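Local coordinates for ColD (Escherichia coli, PDB 3GR9), which removes, in its natural form, the C3'-hydroxyl group from GDP-4-keto-6-deoxy-D-mannose on the way to the O-antigen sugar L-colitose, at residues T113-I118 against V135-N140. The protein carries 2 engineered substitutions. Numbering follows the deposited sequence.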
ATOM      1  N   THR B 113     -24.670  19.836   7.913  1.00  9.28           N
ATOM      2  CA  THR B 113     -23.268  19.690   8.251  1.00 19.60           C
ATOM      3  C   THR B 113     -22.571  18.811   7.262  1.00 27.20           C
ATOM      4  O   THR B 113     -21.350  18.865   7.167  1.00 11.01           O
ATOM      5  CB  THR B 113     -23.074  19.038   9.604  1.00 33.60           C
ATOM      6  OG1 THR B 113     -23.700  17.755   9.574  1.00 20.93           O
ATOM      7  CG2 THR B 113     -23.754  19.863  10.667  1.00 28.40           C
ATOM      8  N   LEU B 114     -23.341  18.018   6.519  1.00 21.18           N
ATOM      9  CA  LEU B 114     -22.770  17.109   5.528  1.00 58.15           C
ATOM     10  C   LEU B 114     -22.141  15.931   6.234  1.00 21.20           C
ATOM     11  O   LEU B 114     -21.592  15.044   5.592  1.00 33.96           O
ATOM     12  CB  LEU B 114     -21.721  17.786   4.640  1.00 22.71           C
ATOM     13  CG  LEU B 114     -22.246  18.818   3.641  1.00 29.63           C
ATOM     14  CD1 LEU B 114     -21.273  19.113   2.509  1.00 12.90           C
ATOM     15  CD2 LEU B 114     -23.556  18.357   3.076  1.00 17.22           C
ATOM     16  N   ASN B 115     -22.230  15.908   7.560  1.00 54.44           N
ATOM     17  CA  ASN B 115     -21.667  14.781   8.290  1.00 21.14           C
ATOM     18  C   ASN B 115     -22.797  13.781   8.577  1.00 73.61           C
ATOM     19  O   ASN B 115     -23.908  13.930   8.073  1.00 12.96           O
ATOM     20  CB  ASN B 115     -20.894  15.227   9.553  1.00 30.38           C
ATOM     21  CG  ASN B 115     -19.507  15.823   9.238  1.00 18.99           C
ATOM     22  OD1 ASN B 115     -18.825  15.403   8.289  1.00 14.78           O
ATOM     23  ND2 ASN B 115     -19.107  16.839  10.009  1.00 36.96           N
ATOM     24  N   ILE B 116     -22.516  12.767   9.388  1.00  4.58           N
ATOM     25  CA  ILE B 116     -23.507  11.716   9.673  1.00  8.47           C
ATOM     26  C   ILE B 116     -24.708  12.209  10.521  1.00 35.89           C
ATOM     27  O   ILE B 116     -24.545  12.901  11.537  1.00 41.83           O
ATOM     28  CB  ILE B 116     -22.784  10.502  10.324  1.00 74.25           C
ATOM     29  CG1 ILE B 116     -23.683   9.285  10.394  1.00 36.39           C
ATOM     30  CG2 ILE B 116     -22.294  10.780  11.736  1.00  8.51           C
ATOM     31  CD1 ILE B 116     -22.987   8.151  11.109  1.00 11.33           C
ATOM     32  N   ASP B 117     -25.922  11.863  10.107  1.00 26.37           N
ATOM     33  CA  ASP B 117     -27.082  12.324  10.862  1.00  9.86           C
ATOM     34  C   ASP B 117     -27.199  11.818  12.274  1.00 15.71           C
ATOM     35  O   ASP B 117     -27.292  10.595  12.499  1.00 26.88           O
ATOM     36  CB  ASP B 117     -28.383  12.065  10.138  1.00 26.77           C
ATOM     37  CG  ASP B 117     -29.523  12.845  10.760  1.00 67.37           C
ATOM     38  OD1 ASP B 117     -29.258  13.970  11.246  1.00 53.38           O
ATOM     39  OD2 ASP B 117     -30.620  12.256  10.884  1.00 93.38           O
ATOM     40  N   ILE B 118     -27.155  12.737  13.250  1.00 24.02           N
ATOM     41  CA  ILE B 118     -27.226  12.368  14.649  1.00 57.36           C
ATOM     42  C   ILE B 118     -28.524  11.662  15.036  1.00 35.82           C
ATOM     43  O   ILE B 118     -28.508  10.677  15.751  1.00 28.01           O
ATOM     44  CB  ILE B 118     -27.057  13.589  15.595  1.00 65.00           C
ATOM     45  CG1 ILE B 118     -25.686  14.256  15.466  1.00  8.20           C
ATOM     46  CG2 ILE B 118     -27.204  13.138  17.031  1.00 99.71           C
ATOM     47  CD1 ILE B 118     -24.546  13.326  15.577  1.00  9.79           C
ATOM     48  N   VAL B 135     -16.567  10.228   9.945  1.00 15.14           N
ATOM     49  CA  VAL B 135     -15.764  10.907   8.954  1.00 22.70           C
ATOM     50  C   VAL B 135     -15.968  12.438   9.061  1.00 99.71           C
ATOM     51  O   VAL B 135     -17.095  12.903   9.049  1.00 18.29           O
ATOM     52  CB  VAL B 135     -16.068  10.358   7.553  1.00 28.49           C
ATOM     53  CG1 VAL B 135     -15.459  11.258   6.430  1.00 21.09           C
ATOM     54  CG2 VAL B 135     -15.522   8.911   7.446  1.00 12.56           C
ATOM     55  N   ASN B 136     -14.902  13.222   9.217  1.00 13.30           N
ATOM     56  CA  ASN B 136     -15.035  14.699   9.324  1.00  7.28           C
ATOM     57  C   ASN B 136     -15.029  15.192   7.902  1.00 35.12           C
ATOM     58  O   ASN B 136     -14.015  15.105   7.201  1.00  8.55           O
ATOM     59  CB  ASN B 136     -13.879  15.268  10.124  1.00 13.46           C
ATOM     60  CG  ASN B 136     -13.846  14.691  11.519  1.00 99.71           C
ATOM     61  OD1 ASN B 136     -14.900  14.559  12.140  1.00 12.35           O
ATOM     62  ND2 ASN B 136     -12.674  14.226  11.968  1.00 17.90           N
ATOM     63  N   LEU B 137     -16.216  15.552   7.436  1.00 18.63           N
ATOM     64  CA  LEU B 137     -16.388  15.924   6.048  1.00 58.91           C
ATOM     65  C   LEU B 137     -16.033  17.369   5.735  1.00 45.76           C
ATOM     66  O   LEU B 137     -16.573  18.298   6.352  1.00 25.09           O
ATOM     67  CB  LEU B 137     -17.799  15.556   5.553  1.00 13.15           C
ATOM     68  CG  LEU B 137     -17.778  15.066   4.119  1.00  4.85           C
ATOM     69  CD1 LEU B 137     -17.485  13.608   4.005  1.00  1.00           C
ATOM     70  CD2 LEU B 137     -18.951  15.501   3.210  1.00 13.33           C
ATOM     71  N   LEU B 138     -15.071  17.524   4.826  1.00 12.22           N
ATOM     72  CA  LEU B 138     -14.649  18.808   4.296  1.00 83.97           C
ATOM     73  C   LEU B 138     -13.997  19.789   5.282  1.00 24.21           C
ATOM     74  O   LEU B 138     -14.165  21.003   5.161  1.00 25.16           O
ATOM     75  CB  LEU B 138     -15.883  19.447   3.648  1.00 18.86           C
ATOM     76  CG  LEU B 138     -16.532  18.747   2.450  1.00 48.05           C
ATOM     77  CD1 LEU B 138     -17.594  19.619   1.802  1.00 31.05           C
ATOM     78  CD2 LEU B 138     -15.488  18.284   1.415  1.00 25.84           C
ATOM     79  N   GLY B 139     -13.277  19.273   6.274  1.00 22.28           N
ATOM     80  CA  GLY B 139     -12.701  20.127   7.338  1.00 20.75           C
ATOM     81  C   GLY B 139     -13.671  20.227   8.555  1.00 41.89           C
ATOM     82  O   GLY B 139     -13.249  20.516   9.673  1.00 20.74           O
ATOM     83  N   ASN B 140     -14.962  19.957   8.322  1.00 17.83           N
ATOM     84  CA  ASN B 140     -15.989  20.010   9.366  1.00 44.19           C
ATOM     85  C   ASN B 140     -16.002  18.777  10.244  1.00 35.72           C
ATOM     86  O   ASN B 140     -16.263  17.659   9.787  1.00 54.71           O
ATOM     87  CB  ASN B 140     -17.383  20.207   8.782  1.00 72.43           C
ATOM     88  CG  ASN B 140     -18.297  21.045   9.688  1.00 19.93           C
ATOM     89  OD1 ASN B 140     -17.907  22.117  10.172  1.00 65.07           O
ATOM     90  ND2 ASN B 140     -19.532  20.588   9.875  1.00 73.34           N
TER
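The side-chain amide of Asn-115 docks onto the backbone of a type I' turn running from Leu-137 to Asn-140, a worked example of one asparagine bridging both limbs of a beta turn. Its OD1 accepts from Leu-137 N at 2.7 Å, the donor lying in the carbonyl plane on a lone pair. From the same amide, ND2 reaches Asn-140 O at 3.0 Å; that bond is fairly straight at the hydrogen (161°), yet the donor stands well above the plane of the acceptor carbonyl. Asn-115 CG lies anti to its own carbonyl carbon (chi1 -76°), which swings the amide to the turn, while Asn-115 N closes an ST turn on Thr-113 OG1.

Beside these short polar bonds the leucines meet at van der Waals distance, Leu-114 CB 3.9 Å from Leu-137 CD2. Thr-113 is the one touching residue not buried; its CB merely packs on Asn-140 ND2. The contact joins two crossover loops of the aminotransferase fold, which lead from strands 103-107 and 129-135, flanking strand 82-86, into helices 118-124 and 144-151. Each end of the amide has a partner in the turn, favouring this orientation, although OD1 also sits 3.1 Å from Val-135 O without a bond.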